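PDB 4Q9D: benzoylformate decarboxylase from Mycobacterium smegmatis, which belongs to the thiamine diphosphate-dependent enzyme family and holds a magnesium ion in its C-terminal cofactor-binding domain. Local coordinates for residues 432-437 against 458-463; 453-458 against 523-528. All blocks are in the same frame, centred on the assembly; numbering follows the deposited sequence.

Both contacts lie in the six-stranded parallel sheet of the C-terminal thiamine diphosphate-binding domain. Along the chain, strand 428-433 runs into helix 434-439; helix 443-449 follows, and strand 454-460 then comes back beside the first strand. Contact 1 closes this short crossover where strands 428-433 and 454-460 end, at the magnesium site. The chain then continues through helix 489-495, strand 499-502 and helix 506-518 before strand 523-528 closes the longer loop of contact 2 on the other edge of strand 454-460. The two loops cross: segment 453-458 starts inside the loop closed by contact 1, and its partner 523-528 lies beyond it; the contacts share Val458. Strand 454-460 thus joins both neighbours.

Contact 1 of 2, residues 432-437 against 458-463; sequences IGDGSF and VLRNGE. With MG (magnesium ion), chain F; FMT (formic acid), chain H.
The magnesium site of the thiamine diphosphate fold, whose GDG...N motif supplies Asp434 and Asn461, is built where two parallel strands end. Asp434 OD1 binds magnesium at 2.3 Å, joined by Asn461 OD1 and the backbone Glu463 O, each at 2.2 Å; formic acid O2 and a water that donates to Leu459 O are further ligands. Asp434 CG lies between its backbone N and carbonyl carbon (chi1 50°), which turns the carboxylate toward 458-463 and divides its work. OD1 holds the metal, while OD2 takes two donors: Gly462 N at 2.9 Å on the syn lone pair, and Arg460 NH1 at 2.8 Å on the anti side, 31° out of the carboxylate plane. This salt bridge, with the two planes turned 59° apart, probably steadies the negative charge and fixes the carboxylate's rotation. Formic acid O1 accepts from Ser436 N and OG, and O2 from Gly435 N, in the turn that follows strand 428-433. Behind the site, Leu459 N donates to Ile432 O (3.0 Å), and Val458 CG2 makes a CH-pi contact over one face of the Phe437 ring, 3.6 Å from its centroid. Ile489 of helix 489-495 packs on Asp434, Phe437, Val458 and Arg460, while Glu377 of strand 373-377 touches Ile432 and Ser436 and Val524 of strand 523-528 meets Phe437.

Contact 2 of 2, residues 453-458 against 523-528; sequences PIVFVV and TVLVVP
Five backbone hydrogen bonds zip 454-458 to 523-528, alternating in direction: Thr523 N to Ile454 O, Phe456 N to Thr523 O, Leu525 N to Phe456 O, Val458 N to Leu525 O and Val527 N to Val458 O. The Phe456 N to Thr523 O, Leu525 N to Phe456 O and Val458 N to Leu525 O bonds are all 2.8 Å long, and the axes of 454-458 and 523-528 approach to 4.8 Å and are inclined at 18°. Such regular parallel pairing belongs to the central sheet of the alpha/beta domain, with helices on both faces. On the face carrying Phe456, Val458 and Val524, the Phe456 CG lies anti to its carbonyl carbon (chi1 -63°), bringing CD2 to 3.9 Å from Val524 CG2, while Ile454 CG2 lies over one ring face. Val524 CG1 meets Val458 CG2 at 4.1 Å, so its two methyls divide between two alternate residues of the facing strand, which share its face. On the other face, Val455 CG1 reaches Leu525 CD1 and Val457 CG1 reaches Val527 CG2, both at 4.1 Å. Val409 and Ala412 of helix 408-421 pack on Phe456, and Ala493 of helix 489-495 on Val524; across the sheet, Leu513 and Ala516 of helix 506-518 meet Leu525 and Val455.

Contact 1 of 2, residues 432-437 against 458-463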
# COMPACT_ATOMS: atom_id res chain seq x y z
N ILE B 432 9.12 -12.60 -33.60
CA ILE B 432 9.65 -11.79 -32.50
C ILE B 432 10.77 -10.87 -33.01
O ILE B 432 11.68 -11.33 -33.71
CB ILE B 432 10.26 -12.72 -31.39
CG1 ILE B 432 9.32 -13.88 -31.06
CG2 ILE B 432 10.54 -11.93 -30.08
CD1 ILE B 432 8.03 -13.42 -30.32
N GLY B 433 10.73 -9.59 -32.66
CA GLY B 433 11.84 -8.70 -33.00
C GLY B 433 13.12 -9.13 -32.26
O GLY B 433 13.05 -9.83 -31.24
N ASP B 434 14.30 -8.73 -32.75
CA ASP B 434 15.55 -9.18 -32.13
C ASP B 434 15.75 -8.59 -30.73
O ASP B 434 16.32 -9.25 -29.88
CB ASP B 434 16.80 -8.96 -33.05
CG ASP B 434 16.90 -7.54 -33.62
OD1 ASP B 434 15.95 -6.75 -33.53
OD2 ASP B 434 17.94 -7.20 -34.20
N GLY B 435 15.31 -7.36 -30.51
CA GLY B 435 15.37 -6.77 -29.18
C GLY B 435 14.44 -7.50 -28.21
O GLY B 435 14.85 -7.90 -27.11
N SER B 436 13.20 -7.68 -28.62
CA SER B 436 12.21 -8.42 -27.86
C SER B 436 12.66 -9.82 -27.52
O SER B 436 12.43 -10.30 -26.42
CB SER B 436 10.88 -8.50 -28.62
OG SER B 436 10.33 -7.18 -28.77
N PHE B 437 13.31 -10.47 -28.49
CA PHE B 437 13.79 -11.84 -28.29
C PHE B 437 14.77 -11.96 -27.11
O PHE B 437 14.80 -12.99 -26.45
CB PHE B 437 14.47 -12.37 -29.55
CG PHE B 437 14.58 -13.87 -29.59
CD1 PHE B 437 13.44 -14.67 -29.70
CD2 PHE B 437 15.83 -14.49 -29.54
CE1 PHE B 437 13.54 -16.07 -29.74
CE2 PHE B 437 15.93 -15.88 -29.57
CZ PHE B 437 14.79 -16.67 -29.65
N VAL B 458 12.76 -14.87 -35.80
CA VAL B 458 13.32 -13.66 -35.21
C VAL B 458 13.77 -12.67 -36.28
O VAL B 458 14.63 -12.97 -37.10
CB VAL B 458 14.51 -14.02 -34.27
CG1 VAL B 458 15.18 -12.76 -33.75
CG2 VAL B 458 14.03 -14.91 -33.11
N LEU B 459 13.19 -11.49 -36.25
CA LEU B 459 13.50 -10.47 -37.24
C LEU B 459 14.66 -9.60 -36.78
O LEU B 459 14.50 -8.70 -35.94
CB LEU B 459 12.25 -9.63 -37.56
CG LEU B 459 11.10 -10.34 -38.30
CD1 LEU B 459 10.37 -11.30 -37.43
CD2 LEU B 459 10.12 -9.28 -38.82
N ARG B 460 15.83 -9.89 -37.32
CA ARG B 460 17.07 -9.27 -36.90
C ARG B 460 17.41 -8.05 -37.78
O ARG B 460 17.99 -8.18 -38.86
CB ARG B 460 18.20 -10.32 -36.94
CG ARG B 460 19.65 -9.76 -36.71
CD ARG B 460 19.97 -9.61 -35.24
NE ARG B 460 21.34 -9.16 -34.99
CZ ARG B 460 21.65 -8.13 -34.23
NH1 ARG B 460 20.68 -7.44 -33.62
NH2 ARG B 460 22.93 -7.78 -34.07
N ASN B 461 17.05 -6.86 -37.32
CA ASN B 461 17.42 -5.63 -38.01
C ASN B 461 18.42 -4.77 -37.23
O ASN B 461 18.72 -3.66 -37.65
CB ASN B 461 16.18 -4.80 -38.40
CG ASN B 461 15.33 -4.42 -37.19
OD1 ASN B 461 15.75 -4.57 -36.04
ND2 ASN B 461 14.14 -3.91 -37.45
N GLY B 462 18.92 -5.27 -36.10
CA GLY B 462 19.98 -4.57 -35.37
C GLY B 462 19.52 -3.39 -34.51
O GLY B 462 20.33 -2.57 -34.06
N GLU B 463 18.21 -3.28 -34.26
CA GLU B 463 17.71 -2.13 -33.48
C GLU B 463 16.37 -2.37 -32.81
O GLU B 463 15.60 -3.23 -33.24
CB GLU B 463 17.57 -0.89 -34.37
CG GLU B 463 16.74 -1.14 -35.60
CD GLU B 463 16.72 0.05 -36.56
OE1 GLU B 463 17.74 0.76 -36.71
OE2 GLU B 463 15.65 0.27 -37.17
MG MG F . 14.59 -5.00 -34.17
C FMT H . 12.26 -5.39 -31.61
O1 FMT H . 11.84 -6.02 -30.64
O2 FMT H . 13.45 -5.32 -31.88
O HOH W 1 13.28 -6.59 -35.42

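Contact 2 of 2, residues 453-458 against 523-528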
# COMPACT_ATOMS: atom_id res chain seq x y z
N PRO B 453 6.62 -27.98 -30.35
CA PRO B 453 6.55 -27.58 -31.76
C PRO B 453 6.35 -26.08 -31.87
O PRO B 453 5.26 -25.57 -32.16
CB PRO B 453 5.32 -28.33 -32.30
CG PRO B 453 4.40 -28.39 -31.08
CD PRO B 453 5.34 -28.56 -29.87
N ILE B 454 7.45 -25.36 -31.65
CA ILE B 454 7.44 -23.92 -31.76
C ILE B 454 8.50 -23.48 -32.76
O ILE B 454 9.66 -23.90 -32.68
CB ILE B 454 7.73 -23.24 -30.41
CG1 ILE B 454 6.79 -23.76 -29.31
CG2 ILE B 454 7.62 -21.72 -30.57
CD1 ILE B 454 7.18 -23.23 -27.95
N VAL B 455 8.09 -22.63 -33.69
CA VAL B 455 9.04 -22.04 -34.62
C VAL B 455 9.15 -20.57 -34.28
O VAL B 455 8.19 -19.82 -34.45
CB VAL B 455 8.56 -22.19 -36.10
CG1 VAL B 455 9.60 -21.60 -37.03
CG2 VAL B 455 8.30 -23.67 -36.43
N PHE B 456 10.30 -20.18 -33.75
CA PHE B 456 10.54 -18.78 -33.39
C PHE B 456 11.17 -18.12 -34.62
O PHE B 456 12.27 -18.49 -35.03
CB PHE B 456 11.54 -18.68 -32.21
CG PHE B 456 11.03 -19.30 -30.92
CD1 PHE B 456 10.15 -18.61 -30.08
CD2 PHE B 456 11.43 -20.58 -30.54
CE1 PHE B 456 9.69 -19.18 -28.87
CE2 PHE B 456 10.97 -21.16 -29.33
CZ PHE B 456 10.09 -20.46 -28.51
N VAL B 457 10.48 -17.15 -35.20
CA VAL B 457 11.02 -16.43 -36.34
C VAL B 457 11.46 -15.07 -35.86
O VAL B 457 10.63 -14.21 -35.52
CB VAL B 457 9.97 -16.26 -37.44
CG1 VAL B 457 10.55 -15.40 -38.59
CG2 VAL B 457 9.49 -17.59 -37.92
N VAL B 458 12.76 -14.87 -35.80
CA VAL B 458 13.32 -13.66 -35.21
C VAL B 458 13.77 -12.67 -36.28
O VAL B 458 14.63 -12.97 -37.10
CB VAL B 458 14.51 -14.02 -34.27
CG1 VAL B 458 15.18 -12.76 -33.75
CG2 VAL B 458 14.03 -14.91 -33.11
N THR B 523 12.53 -24.56 -33.25
CA THR B 523 13.60 -24.00 -34.07
C THR B 523 13.56 -22.49 -33.94
O THR B 523 12.48 -21.89 -33.88
CB THR B 523 13.37 -24.35 -35.57
OG1 THR B 523 13.28 -25.76 -35.73
CG2 THR B 523 14.50 -23.80 -36.45
N VAL B 524 14.74 -21.89 -33.88
CA VAL B 524 14.91 -20.46 -33.94
C VAL B 524 15.49 -20.08 -35.31
O VAL B 524 16.63 -20.42 -35.65
CB VAL B 524 15.83 -19.96 -32.80
CG1 VAL B 524 16.06 -18.44 -32.90
CG2 VAL B 524 15.23 -20.36 -31.40
N LEU B 525 14.70 -19.39 -36.12
CA LEU B 525 15.15 -18.96 -37.44
C LEU B 525 15.44 -17.47 -37.35
O LEU B 525 14.56 -16.66 -37.04
CB LEU B 525 14.09 -19.24 -38.52
CG LEU B 525 13.75 -20.73 -38.72
CD1 LEU B 525 12.63 -20.89 -39.77
CD2 LEU B 525 14.97 -21.56 -39.08
N VAL B 526 16.69 -17.11 -37.58
CA VAL B 526 17.10 -15.73 -37.50
C VAL B 526 17.11 -15.15 -38.93
O VAL B 526 17.83 -15.63 -39.79
CB VAL B 526 18.48 -15.61 -36.81
CG1 VAL B 526 18.82 -14.14 -36.60
CG2 VAL B 526 18.44 -16.35 -35.43
N VAL B 527 16.28 -14.13 -39.16
CA VAL B 527 16.09 -13.57 -40.48
C VAL B 527 16.59 -12.12 -40.53
O VAL B 527 16.00 -11.22 -39.95
CB VAL B 527 14.61 -13.61 -40.90
CG1 VAL B 527 14.46 -13.08 -42.34
CG2 VAL B 527 14.04 -15.04 -40.79
N PRO B 528 17.71 -11.89 -41.24
CA PRO B 528 18.18 -10.50 -41.28
C PRO B 528 17.21 -9.63 -42.06
O PRO B 528 16.83 -9.97 -43.18
CB PRO B 528 19.54 -10.60 -41.99
CG PRO B 528 19.93 -12.07 -41.89
CD PRO B 528 18.63 -12.84 -41.87